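Local coordinates for protein PLP-Dependent L-Arginine Hydroxylase MppP (Streptomyces wadayamensis, PDB 5DJ1) that hydroxylates L-arginine with the help of pyridoxal 5'-phosphate, although its family is one generally associated with transamination, at residues C211-I216 / L232-E237. Sequence-based numbering, arbitrary orientation.
Sequences CRWVVI and LLVFSE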
loop_
_atom_site.group_PDB
_atom_site.type_symbol
_atom_site.label_atom_id
_atom_site.label_comp_id
_atom_site.label_asym_id
_atom_site.label_seq_id
_atom_site.Cartn_x
_atom_site.Cartn_y
_atom_site.Cartn_z
ATOM N N CYS B 211 -3.620 -6.747 -27.764
ATOM C CA CYS B 211 -4.183 -7.624 -26.749
ATOM C C CYS B 211 -4.678 -6.794 -25.562
ATOM O O CYS B 211 -4.405 -5.601 -25.448
ATOM C CB CYS B 211 -3.152 -8.666 -26.294
ATOM S SG CYS B 211 -1.713 -7.963 -25.533
ATOM N N ARG B 212 -5.455 -7.431 -24.689
ATOM C CA ARG B 212 -5.684 -6.864 -23.369
ATOM C C ARG B 212 -4.386 -6.984 -22.584
ATOM O O ARG B 212 -3.811 -8.072 -22.515
ATOM C CB ARG B 212 -6.811 -7.613 -22.647
ATOM C CG ARG B 212 -8.168 -7.712 -23.436
ATOM C CD ARG B 212 -9.027 -8.842 -22.913
ATOM N NE ARG B 212 -9.453 -8.650 -21.539
ATOM C CZ ARG B 212 -9.958 -9.610 -20.763
ATOM N NH1 ARG B 212 -10.094 -10.842 -21.226
ATOM N NH2 ARG B 212 -10.341 -9.327 -19.525
ATOM N N TRP B 213 -3.888 -5.885 -22.011
ATOM C CA TRP B 213 -2.590 -5.980 -21.337
ATOM C C TRP B 213 -2.553 -5.154 -20.062
ATOM O O TRP B 213 -3.302 -4.186 -19.870
ATOM C CB TRP B 213 -1.419 -5.590 -22.276
ATOM C CG TRP B 213 -1.518 -4.210 -22.891
ATOM C CD1 TRP B 213 -1.962 -3.909 -24.128
ATOM C CD2 TRP B 213 -1.147 -2.956 -22.276
ATOM N NE1 TRP B 213 -1.907 -2.525 -24.339
ATOM C CE2 TRP B 213 -1.412 -1.930 -23.209
ATOM C CE3 TRP B 213 -0.625 -2.611 -21.031
ATOM C CZ2 TRP B 213 -1.171 -0.588 -22.931
ATOM C CZ3 TRP B 213 -0.386 -1.270 -20.754
ATOM C CH2 TRP B 213 -0.659 -0.281 -21.692
ATOM N N VAL B 214 -1.665 -5.578 -19.175
ATOM C CA VAL B 214 -1.384 -4.872 -17.940
ATOM C C VAL B 214 0.103 -5.016 -17.639
ATOM O O VAL B 214 0.684 -6.092 -17.798
ATOM C CB VAL B 214 -2.275 -5.369 -16.770
ATOM C CG1 VAL B 214 -2.266 -6.851 -16.653
ATOM C CG2 VAL B 214 -1.853 -4.675 -15.420
ATOM N N VAL B 215 0.731 -3.920 -17.240
ATOM C CA VAL B 215 2.127 -3.926 -16.819
ATOM C C VAL B 215 2.198 -3.315 -15.435
ATOM O O VAL B 215 1.597 -2.263 -15.183
ATOM C CB VAL B 215 3.039 -3.146 -17.785
ATOM C CG1 VAL B 215 4.528 -3.204 -17.339
ATOM C CG2 VAL B 215 2.893 -3.656 -19.209
ATOM N N ILE B 216 2.940 -3.965 -14.547
ATOM C CA ILE B 216 3.255 -3.410 -13.234
ATOM C C ILE B 216 4.737 -3.057 -13.228
ATOM O O ILE B 216 5.593 -3.950 -13.125
ATOM C CB ILE B 216 2.920 -4.375 -12.095
ATOM C CG1 ILE B 216 1.442 -4.750 -12.123
ATOM C CG2 ILE B 216 3.282 -3.699 -10.739
ATOM C CD1 ILE B 216 1.061 -5.826 -11.071
ATOM N N LEU B 232 3.735 1.114 -10.388
ATOM C CA LEU B 232 3.000 1.808 -11.441
ATOM C C LEU B 232 2.173 0.781 -12.208
ATOM O O LEU B 232 2.706 -0.096 -12.900
ATOM C CB LEU B 232 3.935 2.570 -12.368
ATOM C CG LEU B 232 4.962 3.464 -11.688
ATOM C CD1 LEU B 232 5.884 4.070 -12.731
ATOM C CD2 LEU B 232 4.260 4.543 -10.870
ATOM N N LEU B 233 0.876 0.872 -12.042
ATOM C CA LEU B 233 -0.057 -0.039 -12.676
ATOM C C LEU B 233 -0.563 0.604 -13.962
ATOM O O LEU B 233 -1.272 1.616 -13.915
ATOM C CB LEU B 233 -1.204 -0.317 -11.727
ATOM C CG LEU B 233 -2.325 -1.229 -12.156
ATOM C CD1 LEU B 233 -1.792 -2.623 -12.343
ATOM C CD2 LEU B 233 -3.385 -1.167 -11.068
ATOM N N VAL B 234 -0.240 -0.018 -15.084
ATOM C CA VAL B 234 -0.554 0.469 -16.423
ATOM C C VAL B 234 -1.367 -0.597 -17.142
ATOM O O VAL B 234 -1.053 -1.794 -17.060
ATOM C CB VAL B 234 0.737 0.765 -17.204
ATOM C CG1 VAL B 234 0.433 1.721 -18.376
ATOM C CG2 VAL B 234 1.817 1.353 -16.253
ATOM N N PHE B 235 -2.423 -0.185 -17.833
ATOM C CA PHE B 235 -3.254 -1.193 -18.487
ATOM C C PHE B 235 -3.916 -0.630 -19.732
ATOM O O PHE B 235 -4.044 0.577 -19.897
ATOM C CB PHE B 235 -4.294 -1.761 -17.520
ATOM C CG PHE B 235 -5.052 -0.714 -16.784
ATOM C CD1 PHE B 235 -6.185 -0.128 -17.343
ATOM C CD2 PHE B 235 -4.631 -0.299 -15.528
ATOM C CE1 PHE B 235 -6.882 0.842 -16.659
ATOM C CE2 PHE B 235 -5.328 0.684 -14.845
ATOM C CZ PHE B 235 -6.448 1.250 -15.411
ATOM N N SER B 236 -4.285 -1.534 -20.634
ATOM C CA SER B 236 -4.923 -1.149 -21.882
ATOM C C SER B 236 -6.337 -0.640 -21.621
ATOM O O SER B 236 -6.969 -0.963 -20.608
ATOM C CB SER B 236 -4.994 -2.332 -22.844
ATOM O OG SER B 236 -5.744 -3.390 -22.264
ATOM N N GLU B 237 -6.834 0.166 -22.561
ATOM C CA GLU B 237 -8.175 0.728 -22.427
ATOM C C GLU B 237 -9.271 -0.310 -22.610
ATOM O O GLU B 237 -10.415 -0.047 -22.244
ATOM C CB GLU B 237 -8.334 1.879 -23.437
ATOM C CG GLU B 237 -7.484 3.072 -23.028
ATOM C CD GLU B 237 -7.902 4.381 -23.669
ATOM O OE1 GLU B 237 -7.859 4.477 -24.918
ATOM O OE2 GLU B 237 -8.252 5.313 -22.906
#
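The indole of Trp213 lies flat over the backbone of Phe235 and Ser236, where strand 231-235 ends. Ser236 CB sits 3.5 Å from the centroid of the five-membered ring and only 14° off its normal, a CH-pi contact over the face, while Ser236 N and Phe235 C lie above the same face. The ring folds across to the partner strand because CG stands between the backbone N and the carbonyl carbon (chi1 57°). At its rim, in the ring plane, Val234 CG1 meets Trp213 CZ3 at 3.9 Å.

Two hydrogen bonds tie Trp213 to Ser236. Ser236 N donates to Trp213 O at 2.9 Å, and Trp213 N points almost straight at Ser236 OG (3.1 Å, 169° at the hydrogen), so a side-chain hydroxyl accepts the amide just beyond the end of strand 231-235. Asp238 OD1 also bonds this hydroxyl and would help fix its rotation. Further along, Val215 and Val234 form a hydrogen-bonded pair, with Val215 N to Val234 O at 2.8 Å and Val234 N to Val215 O at 2.9 Å.

On the face opposite Val215 and Val234, Leu233 CD1 touches both Val214 CG2 (3.7 Å) and Ile216 CG1 (3.9 Å), its leucine chain crossing each obliquely.

The pair belongs to the mixed seven-stranded sheet of the large domain in the class I aminotransferase fold, and strand 231-235 is the one running against its neighbours. Strand 184-188 flanks 212-218 in parallel, and strand 84-87 lies beyond 231-235. Helix 202-209 packs on Trp213, Val215 and Val234, whereas helix 90-101 covers Val214, Ile216 and Leu233, leaving the pair sandwiched between helices.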